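Local coordinates for protein Lysine/ornithine decarboxylase (Selenomonas ruminantium, PDB 5GJO) that decarboxylates both L-lysine and L-ornithine with pyridoxal 5'-phosphate as cofactor, giving cadaverine and putrescine, and works as a homodimer, at residues V47-K52 against S68-A73; I92-K98 against R113-D117. The protein carries 2 engineered substitutions. All blocks are in the same frame, centred on the assembly; numbering follows the deposited sequence.

Interaction 1 (V47-K52 against S68-A73). With PLP (pyridoxal-5'-phosphate), chain H.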
loop_
_atom_site.group_PDB
_atom_site.type_symbol
_atom_site.label_atom_id
_atom_site.label_comp_id
_atom_site.label_asym_id
_atom_site.label_seq_id
_atom_site.Cartn_x
_atom_site.Cartn_y
_atom_site.Cartn_z
ATOM N N VAL A 47 0.867 -26.495 12.978
ATOM C CA VAL A 47 0.929 -25.243 12.196
ATOM C C VAL A 47 -0.417 -24.771 11.634
ATOM O O VAL A 47 -1.123 -25.488 10.884
ATOM C CB VAL A 47 1.915 -25.424 11.047
ATOM C CG1 VAL A 47 2.007 -24.162 10.205
ATOM C CG2 VAL A 47 3.272 -25.780 11.566
ATOM N N PHE A 48 -0.806 -23.552 11.965
ATOM C CA PHE A 48 -1.826 -22.772 11.288
ATOM C C PHE A 48 -1.104 -21.651 10.512
ATOM O O PHE A 48 -0.714 -20.622 11.085
ATOM C CB PHE A 48 -2.799 -22.061 12.260
ATOM C CG PHE A 48 -3.821 -22.969 12.898
ATOM C CD1 PHE A 48 -3.486 -23.774 13.941
ATOM C CD2 PHE A 48 -5.089 -23.044 12.412
ATOM C CE1 PHE A 48 -4.440 -24.623 14.541
ATOM C CE2 PHE A 48 -6.075 -23.880 12.969
ATOM C CZ PHE A 48 -5.745 -24.682 14.053
ATOM N N TYR A 49 -0.894 -21.843 9.234
ATOM C CA TYR A 49 -0.128 -20.872 8.433
ATOM C C TYR A 49 -0.863 -19.576 8.332
ATOM O O TYR A 49 -2.032 -19.519 7.919
ATOM C CB TYR A 49 0.155 -21.412 7.025
ATOM C CG TYR A 49 0.750 -20.366 6.068
ATOM C CD1 TYR A 49 1.917 -19.683 6.415
ATOM C CD2 TYR A 49 0.120 -20.008 4.929
ATOM C CE1 TYR A 49 2.416 -18.662 5.612
ATOM C CE2 TYR A 49 0.653 -19.049 4.050
ATOM C CZ TYR A 49 1.818 -18.391 4.387
ATOM O OH TYR A 49 2.359 -17.339 3.665
ATOM N N ALA A 50 -0.183 -18.513 8.723
ATOM C CA ALA A 50 -0.709 -17.144 8.683
ATOM C C ALA A 50 -0.563 -16.570 7.280
ATOM O O ALA A 50 0.385 -15.960 6.895
ATOM C CB ALA A 50 -0.130 -16.216 9.812
ATOM N N MET A 51 -1.557 -16.894 6.456
ATOM C CA MET A 51 -1.547 -16.572 5.049
ATOM C C MET A 51 -1.528 -15.119 4.718
ATOM O O MET A 51 -1.148 -14.787 3.604
ATOM C CB MET A 51 -2.729 -17.296 4.304
ATOM C CG MET A 51 -4.065 -16.872 4.833
ATOM S SD MET A 51 -5.390 -17.733 3.907
ATOM C CE MET A 51 -5.316 -16.899 2.372
ATOM N N LYS A 52 -1.732 -14.260 5.717
ATOM C CA LYS A 52 -1.582 -12.818 5.560
ATOM C C LYS A 52 -0.157 -12.486 5.056
ATOM O O LYS A 52 0.038 -11.518 4.368
ATOM C CB LYS A 52 -1.802 -12.107 6.908
ATOM C CG LYS A 52 -1.015 -12.716 8.055
ATOM C CD LYS A 52 -1.251 -12.064 9.413
ATOM C CE LYS A 52 -2.724 -12.018 9.794
ATOM N NZ LYS A 52 -3.299 -13.330 10.165
ATOM N N SER A 68 -1.013 -28.773 6.624
ATOM C CA SER A 68 -1.038 -27.523 7.412
ATOM C C SER A 68 -2.448 -27.130 7.643
ATOM O O SER A 68 -3.301 -27.315 6.766
ATOM C CB SER A 68 -0.326 -26.413 6.614
ATOM O OG SER A 68 -0.207 -25.189 7.375
ATOM N N HIS A 69 -2.706 -26.457 8.776
ATOM C CA HIS A 69 -3.902 -25.679 8.912
ATOM C C HIS A 69 -3.630 -24.208 8.517
ATOM O O HIS A 69 -2.514 -23.868 8.030
ATOM C CB HIS A 69 -4.404 -25.709 10.381
ATOM C CG HIS A 69 -4.873 -27.052 10.867
ATOM N ND1 HIS A 69 -4.102 -28.196 10.804
ATOM C CD2 HIS A 69 -6.064 -27.435 11.400
ATOM C CE1 HIS A 69 -4.778 -29.226 11.292
ATOM N NE2 HIS A 69 -5.973 -28.786 11.670
ATOM N N PHE A 70 -4.661 -23.359 8.681
ATOM C CA PHE A 70 -4.546 -21.961 8.259
ATOM C C PHE A 70 -5.132 -20.964 9.240
ATOM O O PHE A 70 -6.174 -21.210 9.783
ATOM C CB PHE A 70 -5.216 -21.724 6.916
ATOM C CG PHE A 70 -4.625 -22.544 5.808
ATOM C CD1 PHE A 70 -3.504 -22.075 5.121
ATOM C CD2 PHE A 70 -5.105 -23.847 5.539
ATOM C CE1 PHE A 70 -2.896 -22.885 4.162
ATOM C CE2 PHE A 70 -4.515 -24.643 4.588
ATOM C CZ PHE A 70 -3.380 -24.175 3.904
ATOM N N ASP A 71 -4.444 -19.848 9.409
ATOM C CA ASP A 71 -4.910 -18.713 10.193
ATOM C C ASP A 71 -5.377 -17.685 9.175
ATOM O O ASP A 71 -4.612 -17.251 8.281
ATOM C CB ASP A 71 -3.751 -18.154 11.011
ATOM C CG ASP A 71 -3.918 -16.667 11.337
ATOM O OD1 ASP A 71 -5.054 -16.183 11.466
ATOM O OD2 ASP A 71 -2.922 -15.951 11.440
ATOM N N VAL A 72 -6.644 -17.281 9.272
ATOM C CA VAL A 72 -7.295 -16.364 8.351
ATOM C C VAL A 72 -7.684 -15.083 9.108
ATOM O O VAL A 72 -8.098 -15.179 10.272
ATOM C CB VAL A 72 -8.578 -16.922 7.715
ATOM C CG1 VAL A 72 -8.204 -18.102 6.801
ATOM C CG2 VAL A 72 -9.574 -17.449 8.739
ATOM N N ALA A 73 -7.544 -13.958 8.439
ATOM C CA ALA A 73 -7.769 -12.610 9.015
ATOM C C ALA A 73 -9.024 -11.950 8.558
ATOM O O ALA A 73 -9.322 -10.863 9.075
ATOM C CB ALA A 73 -6.626 -11.706 8.598
HETATM N N1 PLP H . -1.010 -14.954 13.471
HETATM C C2 PLP H . -1.553 -13.769 13.839
HETATM C C2A PLP H . -2.835 -13.743 14.628
HETATM C C3 PLP H . -0.888 -12.495 13.466
HETATM O O3 PLP H . -1.414 -11.291 13.824
HETATM C C4 PLP H . 0.370 -12.583 12.690
HETATM C C4A PLP H . 1.105 -11.369 12.271
HETATM O O4A PLP H . 0.518 -10.306 12.165
HETATM C C5 PLP H . 0.859 -13.941 12.350
HETATM C C6 PLP H . 0.131 -15.053 12.767
HETATM C C5A PLP H . 2.135 -14.115 11.560
HETATM O O4P PLP H . 3.185 -13.381 12.185
HETATM P P PLP H . 4.710 -13.563 11.701
HETATM O O1P PLP H . 5.013 -15.014 11.989
HETATM O O2P PLP H . 5.482 -12.584 12.554
HETATM O O3P PLP H . 4.669 -13.214 10.232
HETATM O O HOH W 1 -3.789 -14.660 7.811
HETATM O O HOH W 2 -5.619 -13.527 11.722
#
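F48 and H69 project from the same face of two neighbouring parallel strands, and the methylene of H69 rests over one face of the F48 ring: CB of H69 lies 3.6 Å from the F48 ring centroid, a CH-pi contact. The imidazole goes on to meet the phenyl obliquely, the planes at 52°, while the carbonyl of F70 meets the ring at its edge. A phenylalanine suits this place, offering a face to one neighbour and an edge to the next. On the other face of the sheet, Y49 and F70 slant past each other, CD2 of Y49 to CD1 of F70 4.2 Å; helix 57-65 backs the tyrosine and helix 75-83 the phenylalanine. Backbone bonds fix this pairing: H69 N to V47 O (2.8 Å), Y49 N to H69 O and D71 N to Y49 O. The hydroxyl of S68 adds a second, in-plane bond to H69 O.

Further on, the side chains turn to the cofactor. The small A50 lets its CB come 3.2 Å from C6 of PLP, and OD2 of D71 lies 3.0 Å from the pyridine N1. K52 folds back at its last two torsions (chi4 72°), swinging NZ over one face of the pyridine and across to D71. There NZ makes a salt bridge to D71 OD2 at 2.9 Å, although its hydrogen-bond geometry is weak. Two waters also accept from NZ: one is shared with K52 N and D71 O, the other with D71 OD1.

By similarity K52 is the lysine that carries PLP as an aldimine, yet here its NZ stands 5.3 Å from C4A of PLP, and the cofactor keeps its aldehyde oxygen. The chemistry is thus that of unlinked cofactor, with NZ held by carboxylate and water.

Interaction 2 (I92-K98 against R113-D117); sequences IYANPVK and RFTFD
K98 reaches across to strand 113-116 and gives its ammonium to the backbone: NZ meets T115 O at 2.7 Å, almost head-on to the carbonyl (C=O...N angle 177°). A bend at chi4 (56°) also brings NZ to N95 O, 2.8 Å away, so one lysine ties its own loop to the opposite strand; E121 supplies its salt bridge. A long, flexible cation suits a place with three acceptors to gather. Of the backbone bonds, Y93 N to R113 O is sound at 2.9 Å, whereas T115 N to Y93 O is weak at 3.4 Å. N95 OD1 takes the N-H of V97 in an Asx turn, which shapes the loop beyond the strand.

Apolar packing divides between two faces. On one, I92 slants across the methylenes of R113, and at about a right angle its CD1 touches CG2 of T115 at 3.7 Å; the beta-branched I92 and T115 pack closely here while the guanidinium goes on to D214 and W254. On the other, CB of Y93 abuts CD1 of F114 at 3.8 Å. CE1 of F114 comes up to the edge of the tyrosine ring, and CG of K98 lies over one tyrosine face, offset toward its rim. Further along, P96 sets its CB against the carboxylate of D117, whose OD2 is held by the backbone N of G154.

Water completes the joint. One molecule donates to A94 O and also bonds T115 OG1; another links P96 O to both the backbone N and OD1 of D117, which also forms a salt bridge with K276 of the second subunit.

Here the third and fourth strands of the eight-stranded parallel sheet meet through a single bridge, closing the TIM-type beta/alpha barrel of the class-II Orn/Lys/Arg decarboxylases.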
loop_
_atom_site.group_PDB
_atom_site.type_symbol
_atom_site.label_atom_id
_atom_site.label_comp_id
_atom_site.label_asym_id
_atom_site.label_seq_id
_atom_site.Cartn_x
_atom_site.Cartn_y
_atom_site.Cartn_z
ATOM N N ILE A 92 -8.461 -21.155 11.548
ATOM C CA ILE A 92 -8.729 -20.316 12.718
ATOM C C ILE A 92 -8.919 -18.900 12.257
ATOM O O ILE A 92 -8.117 -18.362 11.501
ATOM C CB ILE A 92 -7.661 -20.429 13.812
ATOM C CG1 ILE A 92 -8.134 -19.642 15.056
ATOM C CG2 ILE A 92 -6.308 -20.028 13.378
ATOM C CD1 ILE A 92 -7.254 -19.809 16.271
ATOM N N TYR A 93 -10.031 -18.295 12.631
ATOM C CA TYR A 93 -10.255 -16.892 12.312
ATOM C C TYR A 93 -9.665 -16.115 13.491
ATOM O O TYR A 93 -10.333 -15.850 14.473
ATOM C CB TYR A 93 -11.749 -16.634 12.092
ATOM C CG TYR A 93 -12.183 -15.256 11.633
ATOM C CD1 TYR A 93 -11.281 -14.311 11.191
ATOM C CD2 TYR A 93 -13.510 -14.913 11.636
ATOM C CE1 TYR A 93 -11.698 -13.066 10.778
ATOM C CE2 TYR A 93 -13.939 -13.671 11.243
ATOM C CZ TYR A 93 -13.030 -12.748 10.807
ATOM O OH TYR A 93 -13.479 -11.539 10.406
ATOM N N ALA A 94 -8.381 -15.803 13.371
ATOM C CA ALA A 94 -7.610 -15.198 14.460
ATOM C C ALA A 94 -7.452 -13.680 14.381
ATOM O O ALA A 94 -6.509 -13.118 14.990
ATOM C CB ALA A 94 -6.254 -15.822 14.509
ATOM N N ASN A 95 -8.329 -13.030 13.697
ATOM C CA ASN A 95 -8.456 -11.581 13.850
ATOM C C ASN A 95 -9.309 -11.371 15.092
ATOM O O ASN A 95 -10.497 -11.795 15.099
ATOM C CB ASN A 95 -9.082 -11.019 12.667
ATOM C CG ASN A 95 -8.975 -9.506 12.595
ATOM O OD1 ASN A 95 -9.001 -8.812 13.626
ATOM N ND2 ASN A 95 -8.765 -8.986 11.358
ATOM N N PRO A 96 -8.721 -10.759 16.126
ATOM C CA PRO A 96 -9.511 -10.607 17.348
ATOM C C PRO A 96 -10.741 -9.731 17.168
ATOM O O PRO A 96 -11.608 -9.846 18.041
ATOM C CB PRO A 96 -8.519 -9.947 18.346
ATOM C CG PRO A 96 -7.189 -10.228 17.784
ATOM C CD PRO A 96 -7.379 -10.213 16.296
ATOM N N VAL A 97 -10.794 -8.835 16.190
ATOM C CA VAL A 97 -11.911 -7.959 16.000
ATOM C C VAL A 97 -12.479 -8.203 14.664
ATOM O O VAL A 97 -12.034 -7.655 13.682
ATOM C CB VAL A 97 -11.587 -6.484 16.239
ATOM C CG1 VAL A 97 -12.878 -5.632 16.102
ATOM C CG2 VAL A 97 -10.944 -6.315 17.608
ATOM N N LYS A 98 -13.567 -8.954 14.620
ATOM C CA LYS A 98 -14.117 -9.404 13.331
ATOM C C LYS A 98 -15.145 -8.476 12.731
ATOM O O LYS A 98 -15.823 -7.794 13.483
ATOM C CB LYS A 98 -14.677 -10.781 13.541
ATOM C CG LYS A 98 -13.613 -11.767 13.993
ATOM C CD LYS A 98 -14.223 -12.939 14.764
ATOM C CE LYS A 98 -13.239 -13.592 15.706
ATOM N NZ LYS A 98 -12.667 -12.580 16.662
ATOM N N ARG A 113 -13.365 -21.755 14.989
ATOM C CA ARG A 113 -12.238 -21.618 15.955
ATOM C C ARG A 113 -11.900 -20.146 15.772
ATOM O O ARG A 113 -11.618 -19.719 14.609
ATOM C CB ARG A 113 -11.120 -22.536 15.561
ATOM C CG ARG A 113 -9.948 -22.508 16.477
ATOM C CD ARG A 113 -8.954 -23.534 15.996
ATOM N NE ARG A 113 -7.833 -23.719 16.866
ATOM C CZ ARG A 113 -7.671 -24.721 17.740
ATOM N NH1 ARG A 113 -8.612 -25.625 17.924
ATOM N NH2 ARG A 113 -6.566 -24.808 18.458
ATOM N N PHE A 114 -11.975 -19.393 16.856
ATOM C CA PHE A 114 -11.856 -17.945 16.861
ATOM C C PHE A 114 -10.888 -17.546 17.963
ATOM O O PHE A 114 -10.751 -18.250 18.914
ATOM C CB PHE A 114 -13.195 -17.292 17.226
ATOM C CG PHE A 114 -14.300 -17.463 16.217
ATOM C CD1 PHE A 114 -14.042 -17.645 14.895
ATOM C CD2 PHE A 114 -15.615 -17.380 16.621
ATOM C CE1 PHE A 114 -15.051 -17.782 13.986
ATOM C CE2 PHE A 114 -16.636 -17.510 15.724
ATOM C CZ PHE A 114 -16.347 -17.718 14.397
ATOM N N THR A 115 -10.236 -16.410 17.790
ATOM C CA THR A 115 -9.601 -15.665 18.927
ATOM C C THR A 115 -10.355 -14.433 19.256
ATOM O O THR A 115 -11.084 -13.908 18.466
ATOM C CB THR A 115 -8.072 -15.365 18.707
ATOM O OG1 THR A 115 -7.968 -14.363 17.726
ATOM C CG2 THR A 115 -7.354 -16.602 18.204
ATOM N N PHE A 116 -10.168 -13.971 20.486
ATOM C CA PHE A 116 -10.700 -12.700 20.925
ATOM C C PHE A 116 -9.900 -12.118 22.093
ATOM O O PHE A 116 -9.205 -12.817 22.771
ATOM C CB PHE A 116 -12.181 -12.814 21.278
ATOM C CG PHE A 116 -12.450 -13.501 22.577
ATOM C CD1 PHE A 116 -12.069 -14.804 22.778
ATOM C CD2 PHE A 116 -13.110 -12.843 23.597
ATOM C CE1 PHE A 116 -12.338 -15.439 23.972
ATOM C CE2 PHE A 116 -13.366 -13.463 24.788
ATOM C CZ PHE A 116 -12.978 -14.755 24.980
ATOM N N ASP A 117 -9.992 -10.812 22.262
ATOM C CA ASP A 117 -9.308 -10.138 23.350
ATOM C C ASP A 117 -10.145 -9.082 24.063
ATOM O O ASP A 117 -9.616 -8.304 24.805
ATOM C CB ASP A 117 -7.966 -9.551 22.889
ATOM C CG ASP A 117 -8.118 -8.471 21.833
ATOM O OD1 ASP A 117 -9.198 -7.910 21.691
ATOM O OD2 ASP A 117 -7.130 -8.183 21.156
HETATM O O HOH W 3 -5.227 -13.407 17.401
HETATM O O HOH W 4 -11.590 -9.024 20.691
#

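The two contacts are alternate seams of one barrel, their centres 12 Å apart; the seam between them pairs strands 69-72 and 91-93. F70 O to I92 N and V72 N to I92 O, each 2.9 Å, are probable hydrogen bonds that carry the sheet from interaction 1 into interaction 2. Side chains meet too: CG2 of I92 packs on CD2 of F48 at 3.4 Å, and CB of A94 sits 3.3 Å from OD1 of D71. A50, K52 and D71 of interaction 1 and A94 of interaction 2 all line the cofactor pocket. Both contacts also touch the second subunit: N95 packs on C324 of the second subunit, by similarity the proton donor.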